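Local structure of bifunctional purine biosynthetic protein ADE5,7 (Cryptococcus neoformans var. grubii serotype A, 7LVO) at residues A45-A53 with R335-A343; F246-P256 with R364-Y373. The protein catalyses, through this N-terminal half of a bifunctional enzyme, the ATP-dependent joining of phosphoribosylamine and glycine in purine biosynthesis, while its other half makes aminoimidazole ribonucleotide. All blocks are in the same frame, centred on the assembly; numbering follows the deposited sequence.

Contact 1: residues A45-A53 with R335-A343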
# COMPACT_ATOMS: atom_id res chain seq x y z
N ALA A 45 -9.81 -3.77 5.92
CA ALA A 45 -11.11 -3.14 5.78
C ALA A 45 -11.02 -1.82 5.01
O ALA A 45 -11.88 -0.95 5.18
CB ALA A 45 -11.75 -2.89 7.15
N GLY A 46 -10.01 -1.68 4.16
CA GLY A 46 -9.81 -0.48 3.38
C GLY A 46 -10.25 -0.64 1.94
O GLY A 46 -10.73 -1.69 1.52
N GLY A 47 -10.05 0.43 1.17
CA GLY A 47 -10.43 0.41 -0.23
C GLY A 47 -9.59 -0.53 -1.05
O GLY A 47 -10.04 -1.01 -2.10
N ARG A 48 -8.35 -0.79 -0.61
CA ARG A 48 -7.53 -1.81 -1.24
C ARG A 48 -8.22 -3.17 -1.18
O ARG A 48 -8.19 -3.93 -2.16
CB ARG A 48 -6.17 -1.87 -0.56
CG ARG A 48 -5.26 -2.97 -1.09
CD ARG A 48 -4.52 -3.67 0.05
NE ARG A 48 -3.67 -2.76 0.82
CZ ARG A 48 -3.96 -2.28 2.02
NH1 ARG A 48 -5.07 -2.61 2.65
NH2 ARG A 48 -3.10 -1.46 2.61
N GLU A 49 -8.85 -3.49 -0.05
CA GLU A 49 -9.54 -4.77 0.07
C GLU A 49 -10.74 -4.84 -0.87
O GLU A 49 -10.92 -5.82 -1.59
CB GLU A 49 -9.98 -5.00 1.52
CG GLU A 49 -8.87 -5.49 2.43
CD GLU A 49 -7.74 -4.50 2.57
OE1 GLU A 49 -8.00 -3.32 2.90
OE2 GLU A 49 -6.59 -4.89 2.34
N HIS A 50 -11.57 -3.79 -0.88
CA HIS A 50 -12.72 -3.80 -1.78
C HIS A 50 -12.27 -3.90 -3.23
O HIS A 50 -12.84 -4.68 -4.00
CB HIS A 50 -13.56 -2.54 -1.56
CG HIS A 50 -14.88 -2.57 -2.25
ND1 HIS A 50 -15.75 -1.50 -2.24
CD2 HIS A 50 -15.49 -3.54 -2.97
CE1 HIS A 50 -16.84 -1.81 -2.93
NE2 HIS A 50 -16.70 -3.04 -3.38
N ALA A 51 -11.25 -3.14 -3.62
CA ALA A 51 -10.76 -3.21 -4.99
C ALA A 51 -10.20 -4.60 -5.31
O ALA A 51 -10.41 -5.12 -6.41
CB ALA A 51 -9.69 -2.13 -5.20
N LEU A 52 -9.48 -5.21 -4.36
CA LEU A 52 -8.99 -6.56 -4.59
C LEU A 52 -10.14 -7.57 -4.65
O LEU A 52 -10.19 -8.42 -5.55
CB LEU A 52 -7.99 -6.95 -3.50
CG LEU A 52 -6.65 -6.23 -3.55
CD1 LEU A 52 -5.85 -6.49 -2.27
CD2 LEU A 52 -5.84 -6.66 -4.77
N ALA A 53 -11.06 -7.49 -3.68
CA ALA A 53 -12.24 -8.35 -3.73
C ALA A 53 -12.99 -8.16 -5.04
O ALA A 53 -13.53 -9.13 -5.60
CB ALA A 53 -13.16 -8.05 -2.54
N ARG A 335 3.24 -4.73 0.56
CA ARG A 335 1.86 -5.09 0.28
C ARG A 335 1.28 -4.07 -0.68
O ARG A 335 1.90 -3.04 -0.98
CB ARG A 335 1.04 -5.19 1.56
CG ARG A 335 1.42 -4.19 2.66
CD ARG A 335 1.30 -2.76 2.20
NE ARG A 335 1.70 -1.82 3.24
CZ ARG A 335 1.67 -0.50 3.11
NH1 ARG A 335 1.25 0.07 1.99
NH2 ARG A 335 2.06 0.27 4.12
N PHE A 336 0.08 -4.36 -1.17
CA PHE A 336 -0.60 -3.43 -2.05
C PHE A 336 -0.76 -2.07 -1.38
O PHE A 336 -0.86 -1.96 -0.15
CB PHE A 336 -1.97 -3.97 -2.47
CG PHE A 336 -1.90 -5.00 -3.56
CD1 PHE A 336 -1.70 -4.62 -4.87
CD2 PHE A 336 -2.05 -6.35 -3.27
CE1 PHE A 336 -1.63 -5.57 -5.87
CE2 PHE A 336 -2.00 -7.30 -4.28
CZ PHE A 336 -1.79 -6.90 -5.58
N GLY A 337 -0.77 -1.02 -2.20
CA GLY A 337 -0.89 0.34 -1.71
C GLY A 337 -2.32 0.85 -1.78
O GLY A 337 -3.16 0.34 -2.52
N ASP A 338 -2.59 1.88 -0.97
CA ASP A 338 -3.91 2.50 -0.92
C ASP A 338 -3.70 4.01 -1.01
O ASP A 338 -2.96 4.58 -0.18
CB ASP A 338 -4.63 2.12 0.37
CG ASP A 338 -6.10 2.49 0.35
OD1 ASP A 338 -6.42 3.63 0.00
OD2 ASP A 338 -6.94 1.62 0.66
N PRO A 339 -4.32 4.70 -1.98
CA PRO A 339 -5.30 4.22 -2.96
C PRO A 339 -4.74 3.83 -4.33
O PRO A 339 -5.48 3.85 -5.30
CB PRO A 339 -6.23 5.43 -3.11
CG PRO A 339 -5.27 6.60 -3.00
CD PRO A 339 -4.19 6.17 -2.02
N GLU A 340 -3.46 3.46 -4.40
CA GLU A 340 -2.89 3.06 -5.69
C GLU A 340 -3.60 1.83 -6.24
O GLU A 340 -3.79 1.71 -7.46
CB GLU A 340 -1.39 2.78 -5.54
CG GLU A 340 -0.53 4.01 -5.38
CD GLU A 340 -0.25 4.34 -3.93
OE1 GLU A 340 -0.90 3.75 -3.05
OE2 GLU A 340 0.63 5.18 -3.68
N THR A 341 -3.98 0.90 -5.37
CA THR A 341 -4.61 -0.34 -5.83
C THR A 341 -5.95 -0.06 -6.49
O THR A 341 -6.27 -0.66 -7.53
CB THR A 341 -4.78 -1.30 -4.66
OG1 THR A 341 -3.50 -1.63 -4.12
CG2 THR A 341 -5.49 -2.58 -5.10
N GLN A 342 -6.75 0.85 -5.92
CA GLN A 342 -8.07 1.12 -6.48
C GLN A 342 -7.98 1.57 -7.94
O GLN A 342 -8.87 1.26 -8.74
CB GLN A 342 -8.78 2.19 -5.66
CG GLN A 342 -9.16 1.74 -4.24
CD GLN A 342 -8.09 2.03 -3.21
OE1 GLN A 342 -6.93 1.61 -3.35
NE2 GLN A 342 -8.46 2.77 -2.17
N ALA A 343 -6.91 2.28 -8.30
CA ALA A 343 -6.75 2.70 -9.69
C ALA A 343 -6.12 1.60 -10.54
O ALA A 343 -6.56 1.36 -11.67
CB ALA A 343 -5.91 3.97 -9.77
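The glycine-rich turn at the start of helix 47-56, in the N domain, meets the Arg-Phe-Gly-Asp-Pro-Glu signature of the family after strand 326-333, and Arg48 is the largest single contributor. With CG anti to the backbone N (chi1 176°) and the chain bent further out, its NE reaches Phe336 O at 3.1 Å in a nearly straight bond (171°). NE approaches well above the carbonyl plane, whereas the oxygen lies close to the guanidinium plane. At the other side of that group, NH1 forms a salt bridge with Glu49 OE2 (2.8 Å), which should fix its rotation. Glu49 OE1 also takes the amide of Gly46, the N-cap residue, so one carboxylate serves both helix start and arginine.

Asp338 OD2 accepts from Arg48 N at 3.1 Å, supplying a first-turn amide with an acceptor from across the contact. Gln342 NE2 steadies the other oxygen, meeting Asp338 OD1 at 3.1 Å from above the carboxylate plane. Gly47, without a side chain, lets the Gln342 amide lie on its backbone, NE2 to Gly47 CA 3.6 Å.

Further along, small and branched groups fit: Ala51 CB rests on Gln342 CA at 3.9 Å, and Leu52 CD2 sits over one face of the Phe336 ring, 4.1 Å from its centroid, a CH-pi contact. Thr341 OG1 turns back to Gly337 O (2.6 Å), leaving its methyl beside Leu52. The whole is a buried domain junction of the GARS fold, where the signature loop, close to the predicted magnesium ligand Asn333, packs on a helix N-terminus.

Contact 2: residues F246-P256 with R364-Y373; sequences FSDGYTIVPMP and RRLDSIKLGY
Hydrogen bonding across this contact centres on Asp248, whose OD2 takes the amide of Leu366 at 3.1 Å, on the anti side and tilted from the carboxylate plane. Its OD1 meanwhile receives Tyr250 N (2.9 Å) and Thr251 N from opposite faces; the first closes an Asx turn in the bend between strands 240-248 and 252-254, and the second extends it to an Asx motif. A chi1 of 75°, which sets CG between the backbone N and the carbonyl carbon, lets the short carboxylate serve both the bend and the loop. Gly249, at positive phi, suits the tight bend.

Apolar packing fills the middle. Leu366 pushes its branched end against the hairpin: CD2 lies 3.7 Å from Val253 CG2 and 4.0 Å from Phe246 CB, while its CG meets the methyl of Thr251. Phe246 and Val253 face each other as a hydrogen-bonded antiparallel pair, so their side chains leave the same face and are met together. Leu371 CD1 spans them, 4.0 Å from Phe246 CD2 and slightly farther from Val253 CG1. Helix 354-362 also covers Phe246, through Val357 and Cys361.

Aromatic contacts finish the row. Pro256 CD stands over the centre of the Tyr373 ring, 3.5 Å from the centroid and almost on its normal, a CH-pi contact to which the rigid, flat-sided proline is well matched. The Met255 side chain crosses the tyrosine at about a right angle, its CE 3.9 Å from Tyr373 CE1. The chemistry is thus divided: a carboxylate joins the hairpin bend to the loop by one hydrogen bond, and shape-matched hydrocarbon and ring surfaces hold the irregular loop along the strands, without a salt bridge between the two.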
# COMPACT_ATOMS: atom_id res chain seq x y z
N PHE A 246 4.49 -7.64 -8.72
CA PHE A 246 4.29 -8.98 -8.19
C PHE A 246 5.61 -9.74 -8.17
O PHE A 246 6.42 -9.61 -9.10
CB PHE A 246 3.27 -9.75 -9.03
CG PHE A 246 1.91 -9.12 -9.06
CD1 PHE A 246 0.97 -9.42 -8.09
CD2 PHE A 246 1.56 -8.23 -10.08
CE1 PHE A 246 -0.29 -8.84 -8.12
CE2 PHE A 246 0.31 -7.65 -10.11
CZ PHE A 246 -0.62 -7.96 -9.13
N SER A 247 5.81 -10.55 -7.14
CA SER A 247 7.06 -11.29 -6.97
C SER A 247 6.78 -12.68 -6.44
O SER A 247 5.96 -12.85 -5.53
CB SER A 247 8.01 -10.56 -6.01
OG SER A 247 9.15 -11.35 -5.73
N ASP A 248 7.46 -13.67 -7.01
CA ASP A 248 7.42 -15.03 -6.51
C ASP A 248 8.76 -15.48 -5.94
O ASP A 248 8.99 -16.68 -5.77
CB ASP A 248 6.95 -15.99 -7.61
CG ASP A 248 8.02 -16.27 -8.65
OD1 ASP A 248 9.13 -15.67 -8.60
OD2 ASP A 248 7.75 -17.11 -9.54
N GLY A 249 9.65 -14.53 -5.64
CA GLY A 249 10.97 -14.81 -5.13
C GLY A 249 12.05 -14.82 -6.20
O GLY A 249 13.22 -14.56 -5.90
N TYR A 250 11.68 -15.16 -7.43
CA TYR A 250 12.57 -15.11 -8.58
C TYR A 250 12.06 -14.14 -9.64
O TYR A 250 12.75 -13.19 -10.00
CB TYR A 250 12.75 -16.51 -9.19
CG TYR A 250 13.88 -17.33 -8.61
CD1 TYR A 250 15.19 -17.10 -9.00
CD2 TYR A 250 13.63 -18.35 -7.69
CE1 TYR A 250 16.23 -17.86 -8.47
CE2 TYR A 250 14.65 -19.10 -7.16
CZ TYR A 250 15.95 -18.86 -7.56
OH TYR A 250 16.97 -19.61 -7.04
N THR A 251 10.84 -14.37 -10.13
CA THR A 251 10.24 -13.50 -11.13
C THR A 251 9.56 -12.32 -10.45
O THR A 251 8.95 -12.45 -9.39
CB THR A 251 9.22 -14.29 -11.95
OG1 THR A 251 9.86 -15.40 -12.58
CG2 THR A 251 8.56 -13.39 -12.99
N ILE A 252 9.70 -11.14 -11.06
CA ILE A 252 9.04 -9.93 -10.59
C ILE A 252 8.41 -9.23 -11.79
O ILE A 252 9.10 -8.95 -12.77
CB ILE A 252 10.01 -8.99 -9.85
CG1 ILE A 252 9.27 -7.73 -9.39
CG2 ILE A 252 11.20 -8.65 -10.72
CD1 ILE A 252 10.02 -6.93 -8.34
N VAL A 253 7.11 -8.97 -11.70
CA VAL A 253 6.35 -8.36 -12.80
C VAL A 253 5.79 -7.02 -12.34
O VAL A 253 4.86 -6.99 -11.52
CB VAL A 253 5.22 -9.29 -13.27
CG1 VAL A 253 4.42 -8.63 -14.38
CG2 VAL A 253 5.79 -10.64 -13.75
N PRO A 254 6.32 -5.90 -12.82
CA PRO A 254 5.80 -4.61 -12.37
C PRO A 254 4.45 -4.28 -12.97
O PRO A 254 4.11 -4.72 -14.07
CB PRO A 254 6.87 -3.60 -12.84
CG PRO A 254 8.06 -4.42 -13.24
CD PRO A 254 7.51 -5.76 -13.67
N MET A 255 3.67 -3.50 -12.23
CA MET A 255 2.48 -2.86 -12.76
C MET A 255 2.83 -1.47 -13.26
O MET A 255 3.91 -0.95 -12.96
CB MET A 255 1.41 -2.78 -11.68
CG MET A 255 1.10 -4.09 -10.98
SD MET A 255 -0.31 -3.93 -9.85
CE MET A 255 -1.67 -4.09 -10.98
N PRO A 256 1.95 -0.85 -14.04
CA PRO A 256 2.21 0.53 -14.48
C PRO A 256 2.49 1.44 -13.29
O PRO A 256 1.80 1.39 -12.27
CB PRO A 256 0.92 0.92 -15.21
CG PRO A 256 0.34 -0.38 -15.68
CD PRO A 256 0.70 -1.39 -14.61
N ARG A 364 5.21 -20.06 -6.96
CA ARG A 364 6.53 -19.90 -7.57
C ARG A 364 6.49 -20.25 -9.06
O ARG A 364 7.32 -21.01 -9.56
CB ARG A 364 7.58 -20.75 -6.84
CG ARG A 364 7.42 -20.76 -5.31
CD ARG A 364 7.19 -19.36 -4.72
NE ARG A 364 6.83 -19.43 -3.31
CZ ARG A 364 7.68 -19.36 -2.30
NH1 ARG A 364 8.97 -19.17 -2.50
NH2 ARG A 364 7.22 -19.47 -1.05
N ARG A 365 5.52 -19.67 -9.77
CA ARG A 365 5.40 -19.85 -11.21
C ARG A 365 4.90 -18.57 -11.89
O ARG A 365 4.19 -18.62 -12.90
CB ARG A 365 4.47 -21.02 -11.53
CG ARG A 365 3.30 -21.16 -10.56
CD ARG A 365 2.41 -22.34 -10.91
NE ARG A 365 1.39 -22.00 -11.90
CZ ARG A 365 0.20 -21.49 -11.60
NH1 ARG A 365 -0.16 -21.26 -10.35
NH2 ARG A 365 -0.64 -21.21 -12.59
N LEU A 366 5.28 -17.41 -11.35
CA LEU A 366 4.79 -16.14 -11.89
C LEU A 366 5.18 -15.95 -13.35
O LEU A 366 4.47 -15.27 -14.09
CB LEU A 366 5.31 -14.99 -11.05
CG LEU A 366 4.97 -13.57 -11.54
CD1 LEU A 366 3.48 -13.36 -11.64
CD2 LEU A 366 5.61 -12.55 -10.61
N ASP A 367 6.29 -16.54 -13.78
CA ASP A 367 6.74 -16.37 -15.16
C ASP A 367 5.96 -17.24 -16.14
O ASP A 367 6.26 -17.19 -17.34
CB ASP A 367 8.23 -16.68 -15.28
CG ASP A 367 8.54 -18.17 -15.14
OD1 ASP A 367 7.85 -18.87 -14.38
OD2 ASP A 367 9.48 -18.64 -15.80
N SER A 368 4.99 -18.02 -15.68
CA SER A 368 4.27 -18.96 -16.54
C SER A 368 2.77 -18.72 -16.52
O SER A 368 1.98 -19.66 -16.63
CB SER A 368 4.57 -20.41 -16.12
OG SER A 368 5.94 -20.70 -16.25
N ILE A 369 2.35 -17.46 -16.39
CA ILE A 369 0.94 -17.10 -16.36
C ILE A 369 0.72 -15.83 -17.17
O ILE A 369 1.64 -15.05 -17.41
CB ILE A 369 0.42 -16.89 -14.92
CG1 ILE A 369 1.21 -15.77 -14.24
CG2 ILE A 369 0.51 -18.19 -14.13
CD1 ILE A 369 0.66 -15.37 -12.89
N LYS A 370 -0.53 -15.63 -17.59
CA LYS A 370 -0.90 -14.43 -18.32
C LYS A 370 -1.11 -13.27 -17.35
O LYS A 370 -1.74 -13.43 -16.30
CB LYS A 370 -2.16 -14.67 -19.15
CG LYS A 370 -1.99 -15.69 -20.25
CD LYS A 370 -3.22 -15.76 -21.14
CE LYS A 370 -3.02 -16.77 -22.27
NZ LYS A 370 -4.21 -16.81 -23.18
N LEU A 371 -0.59 -12.10 -17.72
CA LEU A 371 -0.71 -10.91 -16.87
C LEU A 371 -0.42 -9.70 -17.76
O LEU A 371 0.74 -9.44 -18.08
CB LEU A 371 0.23 -10.98 -15.69
CG LEU A 371 -0.03 -10.02 -14.53
CD1 LEU A 371 0.89 -10.36 -13.35
CD2 LEU A 371 0.15 -8.58 -14.94
N GLY A 372 -1.48 -8.99 -18.16
CA GLY A 372 -1.34 -7.83 -19.00
C GLY A 372 -2.13 -6.66 -18.44
O GLY A 372 -2.91 -6.79 -17.49
N TYR A 373 -1.93 -5.49 -19.06
CA TYR A 373 -2.59 -4.26 -18.65
C TYR A 373 -3.21 -3.58 -19.87
O TYR A 373 -2.58 -3.50 -20.93
CB TYR A 373 -1.60 -3.31 -17.96
CG TYR A 373 -0.81 -3.97 -16.86
CD1 TYR A 373 -1.40 -4.27 -15.63
CD2 TYR A 373 0.53 -4.30 -17.04
CE1 TYR A 373 -0.68 -4.88 -14.63
CE2 TYR A 373 1.25 -4.90 -16.04
CZ TYR A 373 0.65 -5.20 -14.84
OH TYR A 373 1.38 -5.79 -13.84

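How the contacts relate
From the N terminus, the chain passes strand 38-44 and enters 45-53, whose partner lies 282 residues on, beyond much of the ATP-grasp region. Within that span comes the hairpin 246-256. The chain then reaches 335-343, closing contact 1, and runs through helix 354-362 to 364-373, closing contact 2 over 107 intervening residues. The segments alternate, so the two loops cross rather than nest. Contact 1 ties the N domain to the loop and short helix that follow strand 326-333; contact 2 ties the outer hairpin of the sheet containing that strand to the loop leading into strand 377-384. Their centres are about 19 Å apart, yet Phe336 CZ packs 3.5 Å from Phe246 CE1.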